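PDB 3CPG: pyridoxal phosphate homeostasis protein from Bifidobacterium adolescentis ATCC 15703, which probably binds pyridoxal 5'-phosphate and takes part in keeping the cell's supply of this cofactor in balance. Local coordinates for residues H114-L123 with V131-D142; E197-G205 with F218-I228. One frame throughout, in Å; residues are numbered along the deposited sequence.

Both contacts belong to one alanine racemase-like TIM barrel and meet at its curled parallel sheet, their centres about 17 Å apart. Interaction 1 comes first along the chain and closes before interaction 2 opens. It pairs strand 113-119 with strand 137-141, side by side in the barrel wall; interaction 2 lays helix 211-231 over the outside of strand 196-202, with strand 161-166 between the two regions. They also touch directly inside the barrel, joining non-adjacent strands: Thr137 OG1 lies 2.8 Å from Gln199 OE1, probably hydrogen-bonded, and selenomethionine Met202 packs on Glu139, Ile120 and Ser140. The side chains of Ile120 and Met202 lie about 7 Å and 11 Å from that of Lys57, the predicted cofactor lysine.

Interaction 1: residues H114-L123 with V131-D142; sequences HIPFHLIGQL and VLPVVDTIESVD
His118 and Glu139 join across two parallel strands by a histidine-carboxylate hydrogen bond: the N-H at ND1 of His118 points to the anti lone pair of Glu139 OE2, 2.7 Å from ND1, the ring and carboxylate planes 76° apart. The other carboxylate oxygen, OE1, is held by Ser243, so both ends of this buried acid have partners. One face of the imidazole is covered by Thr137, whose CB sits 3.4 Å from the ring centroid in a CH-pi contact; a water binds NE2 at the ring edge. The CG of His118 stands anti to its carbonyl carbon (chi1 -63°), which brings the ring alongside Thr137.

Backbone bonds zip the strands: Leu119 N donates to Thr137 O at 3.1 Å, and Glu139 N to Leu119 O. Before them Asp136 clasps Phe117, its own N bonding to Phe117 O while Phe117 N reaches Asp136 OD1 at 2.9 Å. Beyond them Ser140 OG donates to Gly121 O at 2.7 Å from above the carbonyl plane, and a water links Leu123 N to Ser140 O.

Apolar side chains meet on the face bearing Leu119 and Ile138. Those of Leu123 and Ile138 cross at about a right angle, CD2 of the first 3.7 Å from CD1 of the second, while Val134 CG1 comes within 3.4 Å of Phe117 CE1 at the opposite end.

With the short helix 128-131 between the strands, this is a beta-alpha-beta unit of the TIM barrel, and the side chain of Ile120 lies about 7 Å from that of Lys57, the predicted cofactor lysine.

Interaction 2: residues E197-G205 with F218-I228; sequences ELQGLMTIG and FSHLRKTRDLI
Leu201 packs against Leu221, Thr224, Arg225 and Ile228 of the helix. Its CD1 lies against the backbone, 3.5 Å from Leu221 O and equally near Arg225 N, and also meets Thr224 CG2 at 3.6 Å. The other methyl, CD2, reaches Ile228 CD1 tip to tip, while CB rests on Leu221 CD1 at 3.7 Å. With CG beside the backbone N (chi1 -52°), the branch of Leu201 faces the helix, CD1 at Thr224 and Arg225, CD2 at Ile228. Strand and helix run nearly antiparallel, 157° between their directions and their axes 8.6 Å apart at closest approach, as befits the first half of a beta-alpha-beta unit of a TIM barrel, here completed by strand 241-243.

Thr203 CG2, sliding past Leu221 CD2, is still close at 3.8 Å; its OG1 accepts from Gly205 N in an ST turn and also bonds to Val167 O. Packing thins at Phe218, whose ring edge meets Thr203 CG2 with CE1 4.1 Å away, and at Leu198, whose CD2 stays 4.4 Å from Ile228 CG2. On the partly exposed side, the guanidinium of Arg225 leads away from strand 196-202, held by Asp226 OD1 through NE and NH2 and by Arg240 O through NH1, beside strand 241-243.

Interaction 1: residues H114-L123 with V131-D142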
loop_
_atom_site.group_PDB
_atom_site.type_symbol
_atom_site.label_atom_id
_atom_site.label_comp_id
_atom_site.label_asym_id
_atom_site.label_seq_id
_atom_site.Cartn_x
_atom_site.Cartn_y
_atom_site.Cartn_z
ATOM N N HIS A 114 -12.997 4.352 -7.938
ATOM C CA HIS A 114 -11.778 3.630 -8.266
ATOM C C HIS A 114 -11.182 2.946 -7.041
ATOM O O HIS A 114 -11.096 3.540 -5.961
ATOM C CB HIS A 114 -10.752 4.593 -8.880
ATOM C CG HIS A 114 -9.451 3.943 -9.237
ATOM N ND1 HIS A 114 -8.291 4.154 -8.521
ATOM C CD2 HIS A 114 -9.128 3.079 -10.228
ATOM C CE1 HIS A 114 -7.311 3.449 -9.057
ATOM N NE2 HIS A 114 -7.792 2.788 -10.095
ATOM N N ILE A 115 -10.792 1.685 -7.213
ATOM C CA ILE A 115 -10.172 0.908 -6.143
ATOM C C ILE A 115 -8.693 0.726 -6.490
ATOM O O ILE A 115 -8.346 0.031 -7.445
ATOM C CB ILE A 115 -10.828 -0.489 -5.991
ATOM C CG1 ILE A 115 -12.254 -0.338 -5.464
ATOM C CG2 ILE A 115 -10.018 -1.356 -5.033
ATOM C CD1 ILE A 115 -12.987 -1.652 -5.275
ATOM N N PRO A 116 -7.799 1.378 -5.735
ATOM C CA PRO A 116 -6.370 1.230 -6.033
ATOM C C PRO A 116 -5.905 -0.213 -5.864
ATOM O O PRO A 116 -6.363 -0.922 -4.971
ATOM C CB PRO A 116 -5.710 2.172 -5.031
ATOM C CG PRO A 116 -6.738 3.255 -4.883
ATOM C CD PRO A 116 -8.021 2.457 -4.760
ATOM N N PHE A 117 -4.999 -0.642 -6.739
ATOM C CA PHE A 117 -4.453 -1.996 -6.684
ATOM C C PHE A 117 -2.947 -1.770 -6.558
ATOM O O PHE A 117 -2.289 -1.414 -7.529
ATOM C CB PHE A 117 -4.794 -2.749 -7.982
ATOM C CG PHE A 117 -4.523 -4.238 -7.939
ATOM C CD1 PHE A 117 -5.126 -5.082 -8.870
ATOM C CD2 PHE A 117 -3.650 -4.792 -7.006
ATOM C CE1 PHE A 117 -4.864 -6.457 -8.874
ATOM C CE2 PHE A 117 -3.383 -6.162 -7.001
ATOM C CZ PHE A 117 -3.990 -6.996 -7.938
ATOM N N HIS A 118 -2.423 -1.937 -5.348
ATOM C CA HIS A 118 -1.002 -1.728 -5.095
ATOM C C HIS A 118 -0.191 -3.001 -4.966
ATOM O O HIS A 118 -0.729 -4.076 -4.715
ATOM C CB HIS A 118 -0.791 -0.946 -3.791
ATOM C CG HIS A 118 -1.352 0.440 -3.804
ATOM N ND1 HIS A 118 -1.000 1.387 -2.866
ATOM C CD2 HIS A 118 -2.260 1.032 -4.617
ATOM C CE1 HIS A 118 -1.668 2.504 -3.100
ATOM N NE2 HIS A 118 -2.438 2.314 -4.156
ATOM N N LEU A 119 1.116 -2.859 -5.158
ATOM C CA LEU A 119 2.041 -3.963 -4.957
ATOM C C LEU A 119 2.708 -3.485 -3.678
ATOM O O LEU A 119 3.244 -2.375 -3.636
ATOM C CB LEU A 119 3.092 -4.066 -6.065
ATOM C CG LEU A 119 4.064 -5.221 -5.768
ATOM C CD1 LEU A 119 3.337 -6.547 -5.953
ATOM C CD2 LEU A 119 5.273 -5.160 -6.678
ATOM N N ILE A 120 2.652 -4.294 -2.627
ATOM C CA ILE A 120 3.247 -3.898 -1.361
ATOM C C ILE A 120 4.408 -4.793 -0.950
ATOM O O ILE A 120 5.037 -4.564 0.081
ATOM C CB ILE A 120 2.179 -3.865 -0.245
ATOM C CG1 ILE A 120 1.603 -5.263 -0.029
ATOM C CG2 ILE A 120 1.057 -2.911 -0.635
ATOM C CD1 ILE A 120 0.567 -5.337 1.088
ATOM N N GLY A 121 4.688 -5.810 -1.761
ATOM C CA GLY A 121 5.799 -6.706 -1.481
ATOM C C GLY A 121 6.995 -6.277 -2.317
ATOM O O GLY A 121 6.846 -5.464 -3.230
ATOM N N GLN A 122 8.177 -6.810 -2.019
ATOM C CA GLN A 122 9.373 -6.434 -2.766
ATOM C C GLN A 122 9.231 -6.803 -4.240
ATOM O O GLN A 122 8.731 -7.874 -4.582
ATOM C CB GLN A 122 10.614 -7.099 -2.166
ATOM C CG GLN A 122 10.906 -6.709 -0.710
ATOM C CD GLN A 122 10.903 -5.205 -0.469
ATOM O OE1 GLN A 122 9.885 -4.627 -0.090
ATOM N NE2 GLN A 122 12.044 -4.567 -0.694
ATOM N N LEU A 123 9.681 -5.904 -5.108
ATOM C CA LEU A 123 9.575 -6.097 -6.549
ATOM C C LEU A 123 10.896 -6.431 -7.231
ATOM O O LEU A 123 11.781 -5.578 -7.345
ATOM C CB LEU A 123 8.981 -4.837 -7.184
ATOM C CG LEU A 123 8.847 -4.792 -8.708
ATOM C CD1 LEU A 123 8.016 -5.971 -9.198
ATOM C CD2 LEU A 123 8.197 -3.470 -9.106
ATOM N N VAL A 131 3.793 -6.285 -13.475
ATOM C CA VAL A 131 2.841 -5.519 -12.683
ATOM C C VAL A 131 2.396 -4.176 -13.255
ATOM O O VAL A 131 1.340 -3.671 -12.880
ATOM C CB VAL A 131 3.365 -5.302 -11.237
ATOM C CG1 VAL A 131 3.698 -6.649 -10.602
ATOM C CG2 VAL A 131 4.586 -4.393 -11.237
ATOM N N LEU A 132 3.172 -3.600 -14.168
ATOM C CA LEU A 132 2.793 -2.311 -14.741
ATOM C C LEU A 132 1.423 -2.295 -15.431
ATOM O O LEU A 132 0.751 -1.267 -15.457
ATOM C CB LEU A 132 3.866 -1.823 -15.716
ATOM C CG LEU A 132 5.181 -1.401 -15.060
ATOM C CD1 LEU A 132 6.144 -0.902 -16.125
ATOM C CD2 LEU A 132 4.916 -0.304 -14.033
ATOM N N PRO A 133 0.998 -3.427 -16.016
ATOM C CA PRO A 133 -0.312 -3.423 -16.675
ATOM C C PRO A 133 -1.478 -3.503 -15.691
ATOM O O PRO A 133 -2.637 -3.360 -16.084
ATOM C CB PRO A 133 -0.261 -4.668 -17.565
ATOM C CG PRO A 133 1.197 -4.868 -17.810
ATOM C CD PRO A 133 1.792 -4.587 -16.455
ATOM N N VAL A 134 -1.170 -3.721 -14.416
ATOM C CA VAL A 134 -2.209 -3.880 -13.406
ATOM C C VAL A 134 -2.214 -2.909 -12.224
ATOM O O VAL A 134 -3.210 -2.230 -11.976
ATOM C CB VAL A 134 -2.169 -5.319 -12.833
ATOM C CG1 VAL A 134 -3.212 -5.485 -11.740
ATOM C CG2 VAL A 134 -2.399 -6.323 -13.950
ATOM N N VAL A 135 -1.106 -2.848 -11.495
ATOM C CA VAL A 135 -1.027 -1.989 -10.316
ATOM C C VAL A 135 -0.835 -0.506 -10.627
ATOM O O VAL A 135 -0.060 -0.143 -11.515
ATOM C CB VAL A 135 0.112 -2.450 -9.374
ATOM C CG1 VAL A 135 -0.019 -3.939 -9.090
ATOM C CG2 VAL A 135 1.463 -2.141 -9.989
ATOM N N ASP A 136 -1.549 0.349 -9.899
ATOM C CA ASP A 136 -1.412 1.785 -10.110
ATOM C C ASP A 136 -0.364 2.390 -9.193
ATOM O O ASP A 136 0.088 3.509 -9.418
ATOM C CB ASP A 136 -2.743 2.521 -9.922
ATOM C CG ASP A 136 -3.662 1.845 -8.930
ATOM O OD1 ASP A 136 -3.188 1.344 -7.891
ATOM O OD2 ASP A 136 -4.879 1.833 -9.197
ATOM N N THR A 137 0.013 1.657 -8.151
ATOM C CA THR A 137 1.031 2.138 -7.227
ATOM C C THR A 137 1.923 1.009 -6.720
ATOM O O THR A 137 1.437 -0.043 -6.310
ATOM C CB THR A 137 0.413 2.834 -5.993
ATOM O OG1 THR A 137 -0.389 3.945 -6.409
ATOM C CG2 THR A 137 1.515 3.343 -5.069
ATOM N N ILE A 138 3.232 1.238 -6.762
ATOM C CA ILE A 138 4.208 0.272 -6.259
ATOM C C ILE A 138 4.740 0.861 -4.948
ATOM O O ILE A 138 5.533 1.805 -4.953
ATOM C CB ILE A 138 5.377 0.080 -7.252
ATOM C CG1 ILE A 138 4.854 -0.514 -8.563
ATOM C CG2 ILE A 138 6.436 -0.830 -6.635
ATOM C CD1 ILE A 138 5.894 -0.571 -9.682
ATOM N N GLU A 139 4.297 0.299 -3.825
ATOM C CA GLU A 139 4.682 0.797 -2.508
ATOM C C GLU A 139 6.055 0.388 -2.000
ATOM O O GLU A 139 6.527 0.920 -0.995
ATOM C CB GLU A 139 3.653 0.354 -1.464
ATOM C CG GLU A 139 2.267 0.937 -1.643
ATOM C CD GLU A 139 1.417 0.769 -0.397
ATOM O OE1 GLU A 139 1.999 0.589 0.694
ATOM O OE2 GLU A 139 0.174 0.836 -0.501
ATOM N N SER A 140 6.701 -0.539 -2.696
ATOM C CA SER A 140 7.988 -1.066 -2.251
ATOM C C SER A 140 9.251 -0.540 -2.926
ATOM O O SER A 140 10.246 -1.255 -2.999
ATOM C CB SER A 140 7.960 -2.586 -2.388
ATOM O OG SER A 140 7.670 -2.932 -3.733
ATOM N N VAL A 141 9.229 0.689 -3.424
ATOM C CA VAL A 141 10.422 1.230 -4.071
ATOM C C VAL A 141 11.396 1.641 -2.967
ATOM O O VAL A 141 11.178 2.630 -2.264
ATOM C CB VAL A 141 10.057 2.424 -4.966
ATOM C CG1 VAL A 141 11.284 2.896 -5.731
ATOM C CG2 VAL A 141 8.954 2.012 -5.942
ATOM N N ASP A 142 12.475 0.875 -2.826
ATOM C CA ASP A 142 13.452 1.111 -1.770
ATOM C C ASP A 142 14.794 1.687 -2.209
ATOM O O ASP A 142 15.720 1.779 -1.401
ATOM C CB ASP A 142 13.687 -0.201 -1.012
ATOM C CG ASP A 142 14.277 -1.289 -1.897
ATOM O OD1 ASP A 142 13.978 -1.308 -3.107
ATOM O OD2 ASP A 142 15.035 -2.137 -1.383
HETATM O O HOH W 1 -3.341 4.876 -4.866
HETATM O O HOH W 2 11.043 -3.729 -3.817
#

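Interaction 2: residues E197-G205 with F218-I228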
loop_
_atom_site.group_PDB
_atom_site.type_symbol
_atom_site.label_atom_id
_atom_site.label_comp_id
_atom_site.label_asym_id
_atom_site.label_seq_id
_atom_site.Cartn_x
_atom_site.Cartn_y
_atom_site.Cartn_z
ATOM N N GLU A 197 5.220 8.705 -10.349
ATOM C CA GLU A 197 4.674 9.756 -9.509
ATOM C C GLU A 197 4.878 9.371 -8.046
ATOM O O GLU A 197 4.283 8.410 -7.560
ATOM C CB GLU A 197 3.180 9.950 -9.782
ATOM C CG GLU A 197 2.563 11.095 -8.995
ATOM C CD GLU A 197 1.086 11.289 -9.283
ATOM O OE1 GLU A 197 0.263 10.493 -8.782
ATOM O OE2 GLU A 197 0.747 12.240 -10.019
ATOM N N LEU A 198 5.727 10.116 -7.350
ATOM C CA LEU A 198 5.986 9.847 -5.938
ATOM C C LEU A 198 4.746 10.268 -5.152
ATOM O O LEU A 198 4.435 11.458 -5.065
ATOM C CB LEU A 198 7.199 10.648 -5.472
ATOM C CG LEU A 198 7.558 10.551 -3.993
ATOM C CD1 LEU A 198 7.878 9.109 -3.621
ATOM C CD2 LEU A 198 8.741 11.463 -3.713
ATOM N N GLN A 199 4.048 9.300 -4.570
ATOM C CA GLN A 199 2.814 9.600 -3.843
ATOM C C GLN A 199 2.904 9.530 -2.324
ATOM O O GLN A 199 1.896 9.714 -1.631
ATOM C CB GLN A 199 1.707 8.670 -4.343
ATOM C CG GLN A 199 1.587 8.678 -5.859
ATOM C CD GLN A 199 0.629 7.630 -6.388
ATOM O OE1 GLN A 199 0.580 6.508 -5.885
ATOM N NE2 GLN A 199 -0.120 7.985 -7.427
ATOM N N GLY A 200 4.102 9.272 -1.811
ATOM C CA GLY A 200 4.281 9.177 -0.374
ATOM C C GLY A 200 5.363 8.193 0.034
ATOM O O GLY A 200 6.193 7.787 -0.784
ATOM N N LEU A 201 5.357 7.821 1.311
ATOM C CA LEU A 201 6.333 6.887 1.865
ATOM C C LEU A 201 5.631 5.658 2.449
ATOM O O LEU A 201 4.435 5.687 2.727
ATOM C CB LEU A 201 7.146 7.575 2.967
ATOM C CG LEU A 201 7.801 8.918 2.617
ATOM C CD1 LEU A 201 8.499 9.480 3.846
ATOM C CD2 LEU A 201 8.779 8.739 1.472
HETATM N N MSE A 202 6.393 4.586 2.641
HETATM C CA MSE A 202 5.856 3.345 3.192
HETATM C C MSE A 202 6.900 2.697 4.086
HETATM O O MSE A 202 8.095 2.873 3.878
HETATM C CB MSE A 202 5.509 2.372 2.049
HETATM C CG MSE A 202 4.883 1.018 2.480
HETATM SE SE MSE A 202 6.073 -0.390 3.110
HETATM C CE MSE A 202 6.117 -1.460 1.528
ATOM N N THR A 203 6.451 1.970 5.099
ATOM C CA THR A 203 7.388 1.244 5.944
ATOM C C THR A 203 6.721 0.018 6.536
ATOM O O THR A 203 5.512 -0.001 6.786
ATOM C CB THR A 203 7.957 2.095 7.102
ATOM O OG1 THR A 203 9.036 1.381 7.723
ATOM C CG2 THR A 203 6.895 2.353 8.155
ATOM N N ILE A 204 7.522 -1.020 6.727
ATOM C CA ILE A 204 7.046 -2.258 7.322
ATOM C C ILE A 204 7.122 -2.090 8.844
ATOM O O ILE A 204 6.524 -2.853 9.601
ATOM C CB ILE A 204 7.919 -3.439 6.864
ATOM C CG1 ILE A 204 7.819 -3.583 5.342
ATOM C CG2 ILE A 204 7.480 -4.720 7.558
ATOM C CD1 ILE A 204 8.714 -4.664 4.761
ATOM N N GLY A 205 7.857 -1.071 9.282
ATOM C CA GLY A 205 7.988 -0.795 10.702
ATOM C C GLY A 205 8.969 -1.714 11.395
ATOM O O GLY A 205 9.949 -2.151 10.795
ATOM N N PHE A 218 7.410 5.270 12.998
ATOM C CA PHE A 218 6.281 5.877 12.288
ATOM C C PHE A 218 6.426 7.393 12.313
ATOM O O PHE A 218 6.128 8.081 11.335
ATOM C CB PHE A 218 4.948 5.486 12.935
ATOM C CG PHE A 218 4.616 4.023 12.829
ATOM C CD1 PHE A 218 5.003 3.279 11.715
ATOM C CD2 PHE A 218 3.861 3.400 13.818
ATOM C CE1 PHE A 218 4.638 1.940 11.589
ATOM C CE2 PHE A 218 3.490 2.060 13.701
ATOM C CZ PHE A 218 3.878 1.330 12.584
ATOM N N SER A 219 6.882 7.905 13.451
ATOM C CA SER A 219 7.085 9.336 13.619
ATOM C C SER A 219 8.152 9.803 12.633
ATOM O O SER A 219 8.017 10.849 12.005
ATOM C CB SER A 219 7.534 9.633 15.053
ATOM O OG SER A 219 7.759 11.018 15.242
ATOM N N HIS A 220 9.213 9.014 12.494
ATOM C CA HIS A 220 10.287 9.363 11.580
ATOM C C HIS A 220 9.770 9.412 10.148
ATOM O O HIS A 220 10.113 10.320 9.395
ATOM C CB HIS A 220 11.433 8.357 11.704
ATOM C CG HIS A 220 12.552 8.597 10.739
ATOM N ND1 HIS A 220 12.489 8.215 9.417
ATOM C CD2 HIS A 220 13.758 9.191 10.903
ATOM C CE1 HIS A 220 13.610 8.562 8.807
ATOM N NE2 HIS A 220 14.397 9.155 9.687
ATOM N N LEU A 221 8.930 8.448 9.778
ATOM C CA LEU A 221 8.381 8.422 8.425
ATOM C C LEU A 221 7.527 9.662 8.166
ATOM O O LEU A 221 7.613 10.268 7.102
ATOM C CB LEU A 221 7.531 7.164 8.201
ATOM C CG LEU A 221 7.357 6.811 6.721
ATOM C CD1 LEU A 221 8.692 6.355 6.150
ATOM C CD2 LEU A 221 6.311 5.708 6.569
ATOM N N ARG A 222 6.703 10.037 9.140
ATOM C CA ARG A 222 5.851 11.212 8.987
ATOM C C ARG A 222 6.683 12.484 8.808
ATOM O O ARG A 222 6.400 13.298 7.931
ATOM C CB ARG A 222 4.932 11.391 10.199
ATOM C CG ARG A 222 3.994 12.583 10.043
ATOM C CD ARG A 222 3.235 12.926 11.313
ATOM N NE ARG A 222 4.100 13.499 12.341
ATOM C CZ ARG A 222 4.516 12.843 13.418
ATOM N NH1 ARG A 222 4.145 11.582 13.620
ATOM N NH2 ARG A 222 5.305 13.453 14.295
ATOM N N LYS A 223 7.698 12.657 9.648
ATOM C CA LYS A 223 8.550 13.843 9.557
ATOM C C LYS A 223 9.275 13.891 8.218
ATOM O O LYS A 223 9.426 14.956 7.620
ATOM C CB LYS A 223 9.574 13.859 10.695
ATOM C CG LYS A 223 8.961 14.080 12.065
ATOM C CD LYS A 223 10.035 14.144 13.137
ATOM C CE LYS A 223 9.421 14.363 14.509
ATOM N NZ LYS A 223 10.471 14.465 15.565
ATOM N N THR A 224 9.735 12.732 7.761
ATOM C CA THR A 224 10.436 12.644 6.486
ATOM C C THR A 224 9.489 13.067 5.367
ATOM O O THR A 224 9.862 13.828 4.480
ATOM C CB THR A 224 10.938 11.210 6.239
ATOM O OG1 THR A 224 11.932 10.883 7.220
ATOM C CG2 THR A 224 11.540 11.078 4.842
ATOM N N ARG A 225 8.260 12.567 5.420
ATOM C CA ARG A 225 7.239 12.911 4.437
ATOM C C ARG A 225 7.046 14.434 4.440
ATOM O O ARG A 225 6.996 15.070 3.384
ATOM C CB ARG A 225 5.931 12.192 4.803
ATOM C CG ARG A 225 4.749 12.361 3.836
ATOM C CD ARG A 225 4.015 13.687 4.017
ATOM N NE ARG A 225 3.637 13.963 5.405
ATOM C CZ ARG A 225 2.544 13.512 6.015
ATOM N NH1 ARG A 225 1.677 12.740 5.374
ATOM N NH2 ARG A 225 2.311 13.851 7.279
ATOM N N ASP A 226 6.950 15.018 5.631
ATOM C CA ASP A 226 6.756 16.461 5.734
ATOM C C ASP A 226 7.891 17.258 5.099
ATOM O O ASP A 226 7.648 18.254 4.412
ATOM C CB ASP A 226 6.598 16.883 7.198
ATOM C CG ASP A 226 5.315 16.372 7.820
ATOM O OD1 ASP A 226 4.384 16.008 7.070
ATOM O OD2 ASP A 226 5.230 16.350 9.066
ATOM N N LEU A 227 9.128 16.827 5.330
ATOM C CA LEU A 227 10.284 17.517 4.768
ATOM C C LEU A 227 10.296 17.425 3.244
ATOM O O LEU A 227 10.591 18.402 2.558
ATOM C CB LEU A 227 11.586 16.946 5.350
ATOM C CG LEU A 227 11.866 17.298 6.817
ATOM C CD1 LEU A 227 13.154 16.641 7.293
ATOM C CD2 LEU A 227 11.959 18.811 6.953
ATOM N N ILE A 228 9.965 16.255 2.706
ATOM C CA ILE A 228 9.943 16.093 1.254
ATOM C C ILE A 228 8.925 17.043 0.620
ATOM O O ILE A 228 9.204 17.683 -0.397
ATOM C CB ILE A 228 9.591 14.645 0.855
ATOM C CG1 ILE A 228 10.669 13.692 1.374
ATOM C CG2 ILE A 228 9.466 14.541 -0.668
ATOM C CD1 ILE A 228 10.291 12.217 1.257
#